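Local atomic coordinates of fasciclin-1 (Drosophila melanogaster, PDB entry 1O70), a protein that acts as a neural cell adhesion molecule, its third and fourth FAS1 domains making up the chain described here. Residues Arg193-Val198 against Lys240-Lys245; Val288-Val293 against Ile300-Tyr305; Asn43-Val48 against Ile81-Leu86; Lys26-Ile31 against Val48-Pro53. All blocks are in the same frame, centred on the assembly; numbering follows the deposited sequence.

Contacts 1 and 2 belong to the fourth FAS1 domain, contacts 3 and 4 to the third, and the two pairs do not touch. In each domain both contacts reach the same mixed sheet: contacts 1 and 2 meet where strands 193-199 and 298-303 run side by side, while contacts 3 and 4 share V48 and reach the neighbouring strands 81-82 and 48-53. Contact 2, a hairpin of backbone hydrogen bonds, and contact 4, an aromatic ring on aliphatic groups, are buried. Contacts 1 and 3 are only partly so, and each combines an ion pair with more enclosed groups: a hydroxyl and a water in contact 1, aliphatic side chains in contact 3.

Contact 1 (Arg193-Val198 against Lys240-Lys245); sequences RFTYFV and KEYTMK
R193 runs past K240 and E241, its root beside the first and its outer part beside the second. CB lies 3.7 Å from K240 O. With CG beside the backbone N and the chain bent at chi2 (-65°), CD comes to 3.7 Å from E241 OE2. NE stands 3.9 Å from the same OE2, a long salt bridge in which the guanidinium and carboxylate planes are 71° apart. At the tip, NH1 turns back to the carbonyl of T190.

Deeper in, T195 supplies the direct hydrogen bond: Y242 N donates to T195 OG1 over 3.2 Å and almost straight, at 170°. The same hydroxyl lies in the plane of the Y242 ring, at its CD1 edge. A water 2.8 Å from T195 OG1 lies within hydrogen-bonding reach of R193 O and K240 O, linking both backbones to the hydroxyl. A valine in place of T195 would probably leave Y242 N without its acceptor and the water without one of its holds. The chemistry is thus graded: a loose, partly exposed ion pair outside, and inside it a hydroxyl and a water that pin the loop before helix 244-253 to strand 193-199.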
# COMPACT_ATOMS: atom_id res chain seq x y z
N ARG A 193 11.17 -9.11 -10.20
CA ARG A 193 10.73 -8.05 -9.31
C ARG A 193 9.83 -7.12 -10.10
O ARG A 193 10.26 -6.54 -11.10
CB ARG A 193 11.93 -7.31 -8.73
CG ARG A 193 12.60 -8.05 -7.58
CD ARG A 193 11.65 -8.17 -6.39
NE ARG A 193 12.18 -9.02 -5.32
CZ ARG A 193 12.21 -10.35 -5.35
NH1 ARG A 193 11.74 -11.00 -6.41
NH2 ARG A 193 12.69 -11.04 -4.32
N PHE A 194 8.58 -6.99 -9.67
CA PHE A 194 7.64 -6.14 -10.37
C PHE A 194 7.33 -4.83 -9.67
O PHE A 194 7.26 -4.76 -8.44
CB PHE A 194 6.31 -6.86 -10.58
CG PHE A 194 6.42 -8.21 -11.18
CD1 PHE A 194 6.68 -9.31 -10.38
CD2 PHE A 194 6.20 -8.40 -12.54
CE1 PHE A 194 6.70 -10.60 -10.91
CE2 PHE A 194 6.22 -9.68 -13.08
CZ PHE A 194 6.47 -10.79 -12.26
N THR A 195 7.12 -3.81 -10.48
CA THR A 195 6.74 -2.49 -10.00
C THR A 195 5.46 -2.22 -10.79
O THR A 195 5.51 -1.75 -11.93
CB THR A 195 7.80 -1.44 -10.31
OG1 THR A 195 8.99 -1.75 -9.59
CG2 THR A 195 7.32 -0.07 -9.92
N TYR A 196 4.33 -2.54 -10.18
CA TYR A 196 3.03 -2.39 -10.82
C TYR A 196 2.30 -1.11 -10.43
O TYR A 196 1.99 -0.89 -9.25
CB TYR A 196 2.16 -3.62 -10.47
CG TYR A 196 1.00 -3.91 -11.42
CD1 TYR A 196 0.09 -4.92 -11.12
CD2 TYR A 196 0.80 -3.17 -12.59
CE1 TYR A 196 -1.00 -5.20 -11.95
CE2 TYR A 196 -0.28 -3.44 -13.43
CZ TYR A 196 -1.19 -4.45 -13.11
OH TYR A 196 -2.28 -4.69 -13.91
N PHE A 197 2.07 -0.25 -11.42
CA PHE A 197 1.35 1.00 -11.19
C PHE A 197 -0.10 0.62 -11.40
O PHE A 197 -0.58 0.54 -12.53
CB PHE A 197 1.77 2.08 -12.18
CG PHE A 197 3.20 2.49 -12.05
CD1 PHE A 197 4.20 1.74 -12.65
CD2 PHE A 197 3.56 3.57 -11.25
CE1 PHE A 197 5.54 2.04 -12.47
CE2 PHE A 197 4.90 3.90 -11.05
CZ PHE A 197 5.90 3.12 -11.66
N VAL A 198 -0.79 0.39 -10.28
CA VAL A 198 -2.18 -0.05 -10.29
C VAL A 198 -3.25 1.02 -10.15
O VAL A 198 -3.36 1.67 -9.11
CB VAL A 198 -2.44 -1.06 -9.17
CG1 VAL A 198 -3.88 -1.49 -9.21
CG2 VAL A 198 -1.51 -2.25 -9.32
N LYS A 240 15.26 -5.39 -9.83
CA LYS A 240 14.97 -4.66 -8.61
C LYS A 240 13.61 -3.95 -8.65
O LYS A 240 12.98 -3.85 -9.71
CB LYS A 240 16.07 -3.63 -8.34
CG LYS A 240 16.18 -2.52 -9.35
CD LYS A 240 17.28 -1.56 -8.98
CE LYS A 240 17.38 -0.44 -10.00
NZ LYS A 240 18.49 0.51 -9.67
N GLU A 241 13.16 -3.48 -7.50
CA GLU A 241 11.89 -2.77 -7.42
C GLU A 241 12.15 -1.30 -7.19
O GLU A 241 13.13 -0.92 -6.54
CB GLU A 241 11.02 -3.33 -6.30
CG GLU A 241 11.74 -3.56 -4.98
CD GLU A 241 10.87 -4.31 -4.00
OE1 GLU A 241 10.02 -3.67 -3.35
OE2 GLU A 241 11.02 -5.55 -3.90
N TYR A 242 11.27 -0.47 -7.72
CA TYR A 242 11.46 0.96 -7.57
C TYR A 242 10.50 1.57 -6.57
O TYR A 242 9.28 1.42 -6.70
CB TYR A 242 11.31 1.63 -8.93
CG TYR A 242 12.29 1.10 -9.95
CD1 TYR A 242 12.08 -0.14 -10.58
CD2 TYR A 242 13.45 1.81 -10.26
CE1 TYR A 242 13.01 -0.64 -11.48
CE2 TYR A 242 14.38 1.31 -11.17
CZ TYR A 242 14.16 0.08 -11.77
OH TYR A 242 15.08 -0.41 -12.66
N THR A 243 11.03 2.22 -5.55
CA THR A 243 10.16 2.87 -4.59
C THR A 243 9.86 4.22 -5.19
O THR A 243 10.60 4.71 -6.06
CB THR A 243 10.81 3.08 -3.20
OG1 THR A 243 11.90 4.01 -3.30
CG2 THR A 243 11.31 1.76 -2.64
N MET A 244 8.76 4.83 -4.76
CA MET A 244 8.39 6.11 -5.29
C MET A 244 9.55 7.09 -5.05
O MET A 244 9.80 7.97 -5.87
CB MET A 244 7.09 6.58 -4.63
CG MET A 244 6.25 7.51 -5.47
SD MET A 244 5.95 6.99 -7.16
CE MET A 244 4.57 5.95 -7.01
N LYS A 245 10.29 6.88 -3.96
CA LYS A 245 11.43 7.74 -3.64
C LYS A 245 12.57 7.51 -4.62
O LYS A 245 13.42 8.38 -4.81
CB LYS A 245 11.91 7.47 -2.21
CG LYS A 245 12.56 8.66 -1.54
CD LYS A 245 12.87 8.34 -0.09
CE LYS A 245 13.51 9.52 0.61
NZ LYS A 245 13.98 9.18 1.99
O HOH W 1 10.37 -3.78 -10.93

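Contact 2 (Val288-Val293 against Ile300-Tyr305); sequences VYRPDV and IHVIDY
The R290 guanidinium carries V302 CG2 over one face, offset toward the rim, while the H301 imidazole is met at its edge, in plane, by P291 CA and by D292 OD1, which accepts a hydrogen bond from M244 N of helix 244-253. V302 CG1 lies at the edge of the Y289 ring, near its plane. H301 ND1 accepts from D292 N at 3.0 Å, fairly straight (164°), the donor tilted 23° from the ring plane. CG beside the backbone N (chi1 -58°) sets the ring there, and NE2 is hydrogen-bonded to Y242 O. An alanine at H301 would probably leave D292 N and Y242 O without these partners and open a gap beside P291.

The backbones pair antiparallel. V302 N donates to R290 O at 2.8 Å, and V302 O receives R290 N and, weakly, Y289 N; with Y289 and R290 both facing V302, this is a classic beta bulge. V293 and I300 exchange two more.

The hairpin of strands 284-295 and 298-303 lies inside the sheet: H301 and I303 form backbone hydrogen bonds with strand 193-199 on one flank, V288 with Y277 of strand 276-281 on the other. R290 is salt-bridged to D168 and to E127 of strand 123-128.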
# COMPACT_ATOMS: atom_id res chain seq x y z
N VAL A 288 -0.31 9.78 -7.27
CA VAL A 288 -0.07 8.45 -6.73
C VAL A 288 -0.84 8.41 -5.40
O VAL A 288 -0.41 9.01 -4.42
CB VAL A 288 1.44 8.21 -6.49
CG1 VAL A 288 1.67 6.80 -5.97
CG2 VAL A 288 2.22 8.43 -7.77
N TYR A 289 -1.97 7.71 -5.38
CA TYR A 289 -2.81 7.61 -4.18
C TYR A 289 -2.18 6.81 -3.04
O TYR A 289 -2.21 7.24 -1.89
CB TYR A 289 -4.17 7.02 -4.55
CG TYR A 289 -5.15 7.00 -3.41
CD1 TYR A 289 -5.58 8.18 -2.81
CD2 TYR A 289 -5.63 5.79 -2.91
CE1 TYR A 289 -6.48 8.16 -1.74
CE2 TYR A 289 -6.52 5.76 -1.84
CZ TYR A 289 -6.94 6.95 -1.26
OH TYR A 289 -7.81 6.92 -0.19
N ARG A 290 -1.66 5.63 -3.33
CA ARG A 290 -1.00 4.82 -2.31
C ARG A 290 0.36 4.45 -2.87
O ARG A 290 0.49 3.56 -3.73
CB ARG A 290 -1.79 3.54 -2.02
CG ARG A 290 -2.98 3.72 -1.09
CD ARG A 290 -3.84 2.48 -1.10
NE ARG A 290 -3.10 1.29 -0.70
CZ ARG A 290 -3.48 0.06 -1.01
NH1 ARG A 290 -4.59 -0.14 -1.72
NH2 ARG A 290 -2.75 -0.98 -0.60
N PRO A 291 1.40 5.16 -2.44
CA PRO A 291 2.73 4.84 -2.95
C PRO A 291 3.38 3.73 -2.14
O PRO A 291 3.05 3.50 -0.97
CB PRO A 291 3.48 6.14 -2.76
CG PRO A 291 2.92 6.62 -1.46
CD PRO A 291 1.42 6.43 -1.69
N ASP A 292 4.31 3.04 -2.77
CA ASP A 292 5.07 2.02 -2.09
C ASP A 292 4.31 0.93 -1.35
O ASP A 292 4.59 0.67 -0.19
CB ASP A 292 6.03 2.72 -1.12
CG ASP A 292 6.78 3.87 -1.80
OD1 ASP A 292 7.32 3.64 -2.90
OD2 ASP A 292 6.83 4.99 -1.25
N VAL A 293 3.35 0.29 -2.01
CA VAL A 293 2.62 -0.79 -1.36
C VAL A 293 3.51 -2.01 -1.58
O VAL A 293 3.33 -2.75 -2.55
CB VAL A 293 1.23 -0.99 -2.00
CG1 VAL A 293 0.52 -2.20 -1.38
CG2 VAL A 293 0.38 0.28 -1.80
N ILE A 300 3.89 -2.17 -5.41
CA ILE A 300 2.73 -1.67 -6.13
C ILE A 300 2.49 -0.20 -5.80
O ILE A 300 2.59 0.20 -4.64
CB ILE A 300 1.47 -2.43 -5.74
CG1 ILE A 300 1.46 -3.81 -6.41
CG2 ILE A 300 0.23 -1.61 -6.08
CD1 ILE A 300 0.24 -4.64 -6.04
N HIS A 301 2.17 0.62 -6.80
CA HIS A 301 1.88 2.03 -6.55
C HIS A 301 0.45 2.29 -7.04
O HIS A 301 0.18 2.26 -8.24
CB HIS A 301 2.84 2.94 -7.31
CG HIS A 301 4.29 2.70 -6.98
ND1 HIS A 301 4.84 3.04 -5.77
CD2 HIS A 301 5.28 2.15 -7.72
CE1 HIS A 301 6.12 2.71 -5.77
NE2 HIS A 301 6.42 2.17 -6.94
N VAL A 302 -0.46 2.56 -6.12
CA VAL A 302 -1.84 2.80 -6.53
C VAL A 302 -2.01 4.20 -7.09
O VAL A 302 -1.77 5.19 -6.40
CB VAL A 302 -2.82 2.60 -5.36
CG1 VAL A 302 -4.23 2.83 -5.85
CG2 VAL A 302 -2.68 1.19 -4.81
N ILE A 303 -2.43 4.28 -8.34
CA ILE A 303 -2.60 5.57 -8.97
C ILE A 303 -4.05 6.00 -9.13
O ILE A 303 -4.96 5.18 -9.04
CB ILE A 303 -1.84 5.62 -10.30
CG1 ILE A 303 -2.42 4.62 -11.29
CG2 ILE A 303 -0.37 5.27 -10.03
CD1 ILE A 303 -1.69 4.62 -12.63
N ASP A 304 -4.27 7.30 -9.33
CA ASP A 304 -5.61 7.88 -9.45
C ASP A 304 -6.31 7.63 -10.78
O ASP A 304 -7.54 7.63 -10.85
CB ASP A 304 -5.55 9.39 -9.23
CG ASP A 304 -5.65 9.78 -7.77
OD1 ASP A 304 -5.19 10.90 -7.44
OD2 ASP A 304 -6.21 9.01 -6.95
N TYR A 305 -5.52 7.44 -11.83
CA TYR A 305 -6.07 7.24 -13.16
C TYR A 305 -5.08 6.38 -13.94
O TYR A 305 -3.87 6.50 -13.78
CB TYR A 305 -6.23 8.60 -13.84
CG TYR A 305 -7.11 8.60 -15.08
CD1 TYR A 305 -8.51 8.54 -14.96
CD2 TYR A 305 -6.55 8.65 -16.36
CE1 TYR A 305 -9.32 8.52 -16.10
CE2 TYR A 305 -7.37 8.63 -17.51
CZ TYR A 305 -8.75 8.56 -17.37
OH TYR A 305 -9.56 8.51 -18.48

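Contact 3 (Asn43-Val48 against Ile81-Leu86); sequences NSLTEV and IIKDRL
E47 and V48, where the loop after helix 37-43 passes into strand 48-53 of the third FAS1 domain, meet the short edge strand 81-82 and the turn that follows it. K83 is the centre of an inverse gamma turn, closed by D84 N donating to I82 O over 2.7 Å. I82 O also receives a CA-H...O contact from V48 CA at 3.4 Å, so one carbonyl serves both the turn and the incoming chain.

The apolar side of the contact is formed by V48 and I81, whose CG2 methyls lie 3.5 Å apart as the side chains pass at a slant. The CG2 branch of V48 stands trans to the backbone N, which carries that methyl to I81. L45 lies across the K83 side chain at about a right angle, its CD2 3.9 Å from K83 CG, so the lysine takes part through its aliphatic portion.

The charged side is looser. E47 OE1 pairs with R85 NE at 3.2 Å in a salt bridge whose hydrogen bond is weak, bent to 126°, the carboxylate and guanidinium planes turned 46° from each other. The other carboxylate oxygen, E47 OE2, lies 4.3 Å from D84 OD1; R85 probably offsets part of that like charge.

Around this junction, I81 packs on V38 and I42 of helix 37-43, I82 rests on T49 and L51 of strand 48-53, and T49 OG1 is hydrogen-bonded to both D84 O and L86 N.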
# COMPACT_ATOMS: atom_id res chain seq x y z
N ASN A 43 6.86 8.99 23.54
CA ASN A 43 6.62 9.82 24.72
C ASN A 43 6.65 11.32 24.44
O ASN A 43 6.28 12.11 25.30
CB ASN A 43 7.62 9.46 25.82
CG ASN A 43 7.36 8.09 26.41
OD1 ASN A 43 6.21 7.65 26.51
ND2 ASN A 43 8.43 7.40 26.81
N SER A 44 7.07 11.72 23.25
CA SER A 44 7.10 13.14 22.95
C SER A 44 5.84 13.54 22.18
O SER A 44 5.79 14.62 21.61
CB SER A 44 8.33 13.50 22.12
OG SER A 44 8.03 13.43 20.74
N LEU A 45 4.83 12.67 22.17
CA LEU A 45 3.59 12.97 21.47
C LEU A 45 2.47 13.34 22.43
O LEU A 45 2.32 12.73 23.49
CB LEU A 45 3.16 11.77 20.62
CG LEU A 45 4.02 11.42 19.40
CD1 LEU A 45 3.66 10.04 18.88
CD2 LEU A 45 3.83 12.47 18.33
N THR A 46 1.70 14.36 22.06
CA THR A 46 0.59 14.80 22.89
C THR A 46 -0.53 13.76 22.80
O THR A 46 -1.27 13.56 23.76
CB THR A 46 0.08 16.16 22.41
OG1 THR A 46 -0.30 16.07 21.03
CG2 THR A 46 1.18 17.21 22.56
N GLU A 47 -0.64 13.10 21.65
CA GLU A 47 -1.63 12.05 21.43
C GLU A 47 -0.96 10.95 20.61
O GLU A 47 -0.23 11.24 19.65
CB GLU A 47 -2.84 12.60 20.66
CG GLU A 47 -3.41 13.89 21.23
CD GLU A 47 -4.75 14.25 20.62
OE1 GLU A 47 -5.77 13.62 20.99
OE2 GLU A 47 -4.79 15.16 19.76
N VAL A 48 -1.19 9.70 20.98
CA VAL A 48 -0.57 8.58 20.27
C VAL A 48 -1.40 7.29 20.34
O VAL A 48 -1.95 6.95 21.38
CB VAL A 48 0.85 8.29 20.83
CG1 VAL A 48 0.78 7.99 22.32
CG2 VAL A 48 1.49 7.13 20.07
N ILE A 81 2.93 3.32 14.86
CA ILE A 81 2.66 4.40 15.81
C ILE A 81 1.97 5.63 15.19
O ILE A 81 2.61 6.48 14.56
CB ILE A 81 3.96 4.87 16.50
CG1 ILE A 81 4.70 3.68 17.11
CG2 ILE A 81 3.63 5.87 17.59
CD1 ILE A 81 6.11 4.03 17.57
N ILE A 82 0.67 5.72 15.43
CA ILE A 82 -0.16 6.81 14.93
C ILE A 82 -0.09 8.08 15.77
O ILE A 82 -0.44 8.08 16.95
CB ILE A 82 -1.62 6.36 14.85
CG1 ILE A 82 -1.74 5.18 13.88
CG2 ILE A 82 -2.50 7.53 14.43
CD1 ILE A 82 -2.97 4.35 14.06
N LYS A 83 0.34 9.18 15.15
CA LYS A 83 0.44 10.45 15.85
C LYS A 83 -0.95 11.06 16.07
O LYS A 83 -1.25 12.13 15.55
CB LYS A 83 1.33 11.40 15.05
CG LYS A 83 2.78 10.92 14.94
CD LYS A 83 3.43 11.30 13.62
CE LYS A 83 3.60 12.80 13.48
NZ LYS A 83 4.12 13.17 12.13
N ASP A 84 -1.79 10.37 16.84
CA ASP A 84 -3.15 10.83 17.11
C ASP A 84 -3.89 9.90 18.07
O ASP A 84 -3.44 8.79 18.35
CB ASP A 84 -3.89 10.96 15.76
CG ASP A 84 -5.35 11.35 15.92
OD1 ASP A 84 -5.69 12.14 16.83
OD2 ASP A 84 -6.17 10.89 15.10
N ARG A 85 -5.02 10.37 18.60
CA ARG A 85 -5.82 9.58 19.52
C ARG A 85 -6.93 8.93 18.69
O ARG A 85 -7.91 9.59 18.35
CB ARG A 85 -6.44 10.49 20.58
CG ARG A 85 -7.37 9.77 21.53
CD ARG A 85 -8.27 10.77 22.25
NE ARG A 85 -7.46 11.74 22.97
CZ ARG A 85 -6.76 11.44 24.05
NH1 ARG A 85 -6.77 10.21 24.53
NH2 ARG A 85 -6.02 12.38 24.65
N LEU A 86 -6.78 7.65 18.37
CA LEU A 86 -7.76 6.97 17.54
C LEU A 86 -8.37 5.69 18.06
O LEU A 86 -7.69 4.66 18.15
CB LEU A 86 -7.16 6.67 16.16
CG LEU A 86 -6.93 7.79 15.16
CD1 LEU A 86 -6.39 7.20 13.86
CD2 LEU A 86 -8.24 8.51 14.90

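Contact 4 (Lys26-Ile31 against Val48-Pro53); sequences KFYEVI and VTILAP. With SO4 (sulfate ion), chain D.
F27 meets I50 in a CH-pi contact: the methyl I50 CG2 sits over one face of the ring, 3.9 Å from its centroid and 19° off the normal, so it lies a little toward the rim. The nearest ring atoms are F27 CZ and CE2, at the far end of the side chain. The F27 ring is carried outward to the strand by a trans first torsion (chi1 -175°), and the branch that I50 presents is likewise the one trans to its own backbone N.

Ordinary apolar packing continues along the strand. F27 CD1 lies 4.1 Å from P53 CD, the two side chains slanting past each other, and F27 CB is 4.4 Å from A52 CB. One phenylalanine therefore spans I50, A52 and P53. Y28, on the margin, adds a looser approach, its OH 4.3 Å from I50 CD1.

Polar interactions belong to the outer side of the helix. K26 NZ donates to O3 of a sulfate ion at 3.1 Å, the anion probably coming from the crystallisation liquor. The sulfate is also hydrogen-bonded to R25 NH2, and R25 in turn forms a salt bridge with E29.

The 26-31 part of helix 21-33 crosses strand 48-53 at 94°, the two segment axes 8.8 Å apart at closest approach. F27 also touches L77 of helix 70-79 and I81 of the edge strand, while P53 and V30 both pack on W58. This is helix-on-sheet packing within the FAS1 fold, a helix lying crosswise over strand 48-53 with a buried aromatic ring wedged between them.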
# COMPACT_ATOMS: atom_id res chain seq x y z
N LYS A 26 5.73 -7.40 24.15
CA LYS A 26 6.53 -7.81 23.00
C LYS A 26 6.87 -6.59 22.15
O LYS A 26 8.00 -6.44 21.68
CB LYS A 26 5.75 -8.82 22.16
CG LYS A 26 6.49 -9.31 20.94
CD LYS A 26 7.74 -10.09 21.33
CE LYS A 26 8.48 -10.59 20.10
NZ LYS A 26 9.64 -11.45 20.48
N PHE A 27 5.88 -5.71 21.96
CA PHE A 27 6.09 -4.50 21.18
C PHE A 27 7.26 -3.74 21.81
O PHE A 27 8.17 -3.30 21.12
CB PHE A 27 4.83 -3.63 21.17
CG PHE A 27 4.93 -2.41 20.28
CD1 PHE A 27 4.77 -2.51 18.90
CD2 PHE A 27 5.20 -1.16 20.83
CE1 PHE A 27 4.86 -1.38 18.07
CE2 PHE A 27 5.29 -0.02 20.01
CZ PHE A 27 5.13 -0.13 18.64
N TYR A 28 7.23 -3.59 23.13
CA TYR A 28 8.30 -2.87 23.81
C TYR A 28 9.62 -3.63 23.79
O TYR A 28 10.69 -3.02 23.73
CB TYR A 28 7.89 -2.54 25.25
CG TYR A 28 6.75 -1.56 25.32
CD1 TYR A 28 5.68 -1.77 26.20
CD2 TYR A 28 6.73 -0.41 24.52
CE1 TYR A 28 4.62 -0.87 26.28
CE2 TYR A 28 5.67 0.50 24.60
CZ TYR A 28 4.62 0.25 25.49
OH TYR A 28 3.57 1.15 25.60
N GLU A 29 9.55 -4.95 23.82
CA GLU A 29 10.78 -5.73 23.75
C GLU A 29 11.42 -5.45 22.40
O GLU A 29 12.63 -5.22 22.32
CB GLU A 29 10.49 -7.21 23.91
CG GLU A 29 10.58 -7.68 25.34
CD GLU A 29 10.18 -9.11 25.49
OE1 GLU A 29 10.55 -9.92 24.61
OE2 GLU A 29 9.50 -9.44 26.50
N VAL A 30 10.62 -5.46 21.34
CA VAL A 30 11.16 -5.18 20.01
C VAL A 30 11.79 -3.79 20.00
O VAL A 30 12.85 -3.59 19.40
CB VAL A 30 10.07 -5.25 18.92
CG1 VAL A 30 10.63 -4.77 17.58
CG2 VAL A 30 9.58 -6.70 18.77
N ILE A 31 11.16 -2.83 20.67
CA ILE A 31 11.74 -1.49 20.70
C ILE A 31 13.11 -1.49 21.40
O ILE A 31 14.02 -0.77 20.99
CB ILE A 31 10.81 -0.48 21.42
CG1 ILE A 31 9.52 -0.30 20.61
CG2 ILE A 31 11.50 0.87 21.54
CD1 ILE A 31 8.53 0.66 21.24
N VAL A 48 -1.19 9.70 20.98
CA VAL A 48 -0.57 8.58 20.27
C VAL A 48 -1.40 7.29 20.34
O VAL A 48 -1.95 6.95 21.38
CB VAL A 48 0.85 8.29 20.83
CG1 VAL A 48 0.78 7.99 22.32
CG2 VAL A 48 1.49 7.13 20.07
N THR A 49 -1.49 6.60 19.21
CA THR A 49 -2.22 5.34 19.14
C THR A 49 -1.28 4.31 18.53
O THR A 49 -0.70 4.51 17.46
CB THR A 49 -3.50 5.45 18.28
OG1 THR A 49 -4.40 6.36 18.90
CG2 THR A 49 -4.18 4.09 18.14
N ILE A 50 -1.11 3.21 19.25
CA ILE A 50 -0.22 2.15 18.84
C ILE A 50 -0.96 0.93 18.32
O ILE A 50 -1.96 0.51 18.91
CB ILE A 50 0.66 1.72 20.03
CG1 ILE A 50 1.46 2.92 20.53
CG2 ILE A 50 1.55 0.54 19.63
CD1 ILE A 50 2.33 2.63 21.74
N LEU A 51 -0.49 0.39 17.20
CA LEU A 51 -1.08 -0.81 16.63
C LEU A 51 -0.06 -1.87 16.99
O LEU A 51 0.97 -1.99 16.33
CB LEU A 51 -1.22 -0.71 15.10
CG LEU A 51 -2.10 0.42 14.56
CD1 LEU A 51 -2.34 0.20 13.06
CD2 LEU A 51 -3.46 0.45 15.28
N ALA A 52 -0.33 -2.62 18.05
CA ALA A 52 0.60 -3.65 18.50
C ALA A 52 0.29 -5.02 17.91
O ALA A 52 -0.78 -5.58 18.15
CB ALA A 52 0.59 -3.72 20.02
N PRO A 53 1.21 -5.56 17.11
CA PRO A 53 1.01 -6.88 16.50
C PRO A 53 0.92 -7.92 17.61
O PRO A 53 1.62 -7.82 18.62
CB PRO A 53 2.27 -7.08 15.67
CG PRO A 53 2.72 -5.69 15.35
CD PRO A 53 2.45 -4.94 16.63
S SO4 D . 7.61 -13.99 22.77
O1 SO4 D . 6.34 -13.37 22.35
O2 SO4 D . 7.35 -15.30 23.40
O3 SO4 D . 8.48 -14.16 21.59
O4 SO4 D . 8.30 -13.11 23.74